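Local coordinates for protein fructosyl amine: oxygen oxidoreductase (Aspergillus fumigatus, PDB 3DJE) that oxidatively deglycates fructosyl amines as an FAD-dependent fructosamine oxidase (amadoriase) of the MSOX/MTOX family, at residues A[282-287]-A[304-309]. Sequence-based numbering, arbitrary orientation.
Sequences PGYTNM and QIPKEA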
ATOM      1  N   PRO A 282      -8.238   3.738  11.628  1.00 13.15           N
ATOM      2  CA  PRO A 282      -7.874   2.320  11.624  1.00 13.35           C
ATOM      3  C   PRO A 282      -8.419   1.443  10.473  1.00 13.05           C
ATOM      4  O   PRO A 282      -8.117   0.252  10.447  1.00 13.74           O
ATOM      5  CB  PRO A 282      -8.379   1.817  12.987  1.00 13.48           C
ATOM      6  CG  PRO A 282      -8.622   3.076  13.794  1.00 13.13           C
ATOM      7  CD  PRO A 282      -9.086   4.064  12.797  1.00 13.81           C
ATOM      8  N   GLY A 283      -9.173   2.032   9.549  1.00 13.34           N
ATOM      9  CA  GLY A 283      -9.604   1.327   8.340  1.00 13.83           C
ATOM     10  C   GLY A 283     -11.064   0.920   8.328  1.00 14.64           C
ATOM     11  O   GLY A 283     -11.710   0.862   9.387  1.00 14.48           O
ATOM     12  N   TYR A 284     -11.581   0.675   7.121  1.00 14.14           N
ATOM     13  CA  TYR A 284     -12.916   0.087   6.909  1.00 14.95           C
ATOM     14  C   TYR A 284     -12.779  -1.360   6.453  1.00 15.88           C
ATOM     15  O   TYR A 284     -12.028  -1.657   5.518  1.00 15.26           O
ATOM     16  CB  TYR A 284     -13.671   0.824   5.808  1.00 15.00           C
ATOM     17  CG  TYR A 284     -14.111   2.216   6.136  1.00 15.24           C
ATOM     18  CD1 TYR A 284     -15.359   2.446   6.708  1.00 15.76           C
ATOM     19  CD2 TYR A 284     -13.302   3.316   5.837  1.00 16.11           C
ATOM     20  CE1 TYR A 284     -15.774   3.730   7.009  1.00 15.25           C
ATOM     21  CE2 TYR A 284     -13.710   4.614   6.121  1.00 14.84           C
ATOM     22  CZ  TYR A 284     -14.950   4.813   6.719  1.00 16.00           C
ATOM     23  OH  TYR A 284     -15.369   6.089   7.004  1.00 17.81           O
ATOM     24  N   THR A 285     -13.515  -2.257   7.099  1.00 16.26           N
ATOM     25  CA  THR A 285     -13.704  -3.599   6.563  1.00 17.48           C
ATOM     26  C   THR A 285     -15.030  -3.645   5.791  1.00 18.44           C
ATOM     27  O   THR A 285     -15.800  -2.687   5.808  1.00 18.19           O
ATOM     28  CB  THR A 285     -13.741  -4.654   7.677  1.00 17.43           C
ATOM     29  OG1 THR A 285     -14.773  -4.296   8.615  1.00 18.44           O
ATOM     30  CG2 THR A 285     -12.387  -4.746   8.391  1.00 17.30           C
ATOM     31  N   ASN A 286     -15.283  -4.753   5.103  1.00 20.14           N
ATOM     32  CA  ASN A 286     -16.589  -4.972   4.488  1.00 22.37           C
ATOM     33  C   ASN A 286     -17.021  -6.399   4.784  1.00 24.37           C
ATOM     34  O   ASN A 286     -16.995  -7.264   3.906  1.00 23.67           O
ATOM     35  CB  ASN A 286     -16.549  -4.695   2.987  1.00 21.80           C
ATOM     36  CG  ASN A 286     -17.940  -4.690   2.349  1.00 22.52           C
ATOM     37  OD1 ASN A 286     -18.881  -4.104   2.890  1.00 23.01           O
ATOM     38  ND2 ASN A 286     -18.064  -5.326   1.189  1.00 21.29           N
HETATM   39  N   MSE A 287     -17.393  -6.617   6.047  1.00 27.59           N
HETATM   40  CA  MSE A 287     -17.720  -7.931   6.591  1.00 31.36           C
HETATM   41  C   MSE A 287     -19.062  -8.437   6.081  1.00 32.89           C
HETATM   42  O   MSE A 287     -20.106  -7.839   6.338  1.00 32.86           O
HETATM   43  CB  MSE A 287     -17.736  -7.890   8.127  1.00 32.42           C
HETATM   44  CG  MSE A 287     -16.396  -7.560   8.773  1.00 35.56           C
HETATM   45 SE   MSE A 287     -15.015  -8.876   8.342  1.00 47.45          SE
HETATM   46  CE  MSE A 287     -13.540  -8.186   9.399  1.00 39.10           C
ATOM     47  N   GLN A 304     -15.615   7.004  -4.697  1.00 14.31           N
ATOM     48  CA  GLN A 304     -16.173   7.989  -3.776  1.00 14.69           C
ATOM     49  C   GLN A 304     -15.622   7.620  -2.405  1.00 14.69           C
ATOM     50  O   GLN A 304     -15.021   6.561  -2.229  1.00 14.72           O
ATOM     51  CB  GLN A 304     -17.711   7.917  -3.707  1.00 14.64           C
ATOM     52  CG  GLN A 304     -18.491   8.209  -5.003  1.00 16.52           C
ATOM     53  CD  GLN A 304     -18.269   9.605  -5.574  1.00 17.83           C
ATOM     54  OE1 GLN A 304     -17.719  10.493  -4.917  1.00 18.58           O
ATOM     55  NE2 GLN A 304     -18.693   9.803  -6.820  1.00 16.94           N
ATOM     56  N   ILE A 305     -15.823   8.493  -1.428  1.00 14.92           N
ATOM     57  CA  ILE A 305     -15.531   8.136  -0.045  1.00 15.30           C
ATOM     58  C   ILE A 305     -16.777   8.375   0.818  1.00 15.42           C
ATOM     59  O   ILE A 305     -17.636   9.154   0.417  1.00 15.62           O
ATOM     60  CB  ILE A 305     -14.311   8.905   0.514  1.00 15.55           C
ATOM     61  CG1 ILE A 305     -14.534  10.424   0.481  1.00 16.32           C
ATOM     62  CG2 ILE A 305     -13.043   8.526  -0.276  1.00 15.15           C
ATOM     63  CD1 ILE A 305     -13.496  11.197   1.266  1.00 15.67           C
ATOM     64  N   PRO A 306     -16.869   7.703   1.982  1.00 15.86           N
ATOM     65  CA  PRO A 306     -17.982   7.993   2.911  1.00 16.28           C
ATOM     66  C   PRO A 306     -18.010   9.462   3.310  1.00 17.75           C
ATOM     67  O   PRO A 306     -16.954  10.084   3.444  1.00 17.25           O
ATOM     68  CB  PRO A 306     -17.646   7.130   4.132  1.00 16.18           C
ATOM     69  CG  PRO A 306     -16.832   5.987   3.568  1.00 15.95           C
ATOM     70  CD  PRO A 306     -15.987   6.649   2.517  1.00 15.34           C
ATOM     71  N   LYS A 307     -19.206  10.016   3.521  1.00 18.39           N
ATOM     72  CA  LYS A 307     -19.313  11.409   3.939  1.00 19.67           C
ATOM     73  C   LYS A 307     -18.570  11.684   5.246  1.00 19.56           C
ATOM     74  O   LYS A 307     -17.991  12.755   5.406  1.00 19.74           O
ATOM     75  CB  LYS A 307     -20.779  11.850   4.014  1.00 20.59           C
ATOM     76  CG  LYS A 307     -21.417  12.052   2.639  1.00 23.14           C
ATOM     77  CD  LYS A 307     -21.287  13.488   2.139  1.00 28.45           C
ATOM     78  CE  LYS A 307     -22.452  14.352   2.626  1.00 30.69           C
ATOM     79  NZ  LYS A 307     -22.441  15.728   2.040  1.00 33.64           N
ATOM     80  N   GLU A 308     -18.563  10.715   6.162  1.00 19.09           N
ATOM     81  CA  GLU A 308     -17.838  10.874   7.423  1.00 19.45           C
ATOM     82  C   GLU A 308     -16.334  11.055   7.169  1.00 18.47           C
ATOM     83  O   GLU A 308     -15.664  11.816   7.886  1.00 18.86           O
ATOM     84  CB  GLU A 308     -18.118   9.717   8.384  1.00 20.13           C
ATOM     85  CG  GLU A 308     -17.709   8.350   7.866  1.00 24.61           C
ATOM     86  CD  GLU A 308     -17.621   7.299   8.953  1.00 30.12           C
ATOM     87  OE1 GLU A 308     -17.590   7.666  10.161  1.00 33.57           O
ATOM     88  OE2 GLU A 308     -17.579   6.103   8.592  1.00 31.46           O
ATOM     89  N   ALA A 309     -15.828  10.381   6.129  1.00 17.33           N
ATOM     90  CA  ALA A 309     -14.422  10.526   5.719  1.00 16.74           C
ATOM     91  C   ALA A 309     -14.137  11.913   5.163  1.00 16.43           C
ATOM     92  O   ALA A 309     -13.120  12.526   5.499  1.00 16.38           O
ATOM     93  CB  ALA A 309     -14.025   9.431   4.716  1.00 16.39           C
TER
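Tyr284 reaches from strand 274-289 to the first turn of helix 307-320, where its OH donates a hydrogen bond of 2.7 Å to OE2 of Glu308. The strand belongs to the mixed sheet that accompanies the Rossmann-type FAD-binding part of this MSOX/MTOX-family oxidase. A phenol suits the place: its ring is long enough to bridge backbones whose nearest CA atoms, those of Tyr284 and Pro306, lie 10.2 Å apart, and it ends in a hydroxyl that can donate to the Glu308 carboxylate. OE2 sits at the ring edge, near the ring plane, while the hydroxyl meets the carboxylate from above, 56° out of the carboxylate plane; ring and carboxylate are turned 68° apart. With chi1 of Glu308 at 61°, CG is flanked by both backbone neighbours of CA, and the stretched-out remainder of the chain brings the acid to the hydroxyl.

Pro306 adds apolar packing, its CG 3.9 Å from CZ of Tyr284. It occupies the N-cap position, where a residue without a backbone N-H sacrifices no helical hydrogen bond. CB of Ala309, a small side chain beside the phenol end, lies 4.3 Å from OH of Tyr284.

Further out, the Tyr284 backbone is hydrogen-bonded to Ala235 of strand 232-242, an antiparallel neighbour in the sheet, and Met419 touches both Tyr284 and Glu308. The Tyr284 hydroxyl itself also accepts a hydrogen bond from NH2 of Arg312, one turn beyond Glu308.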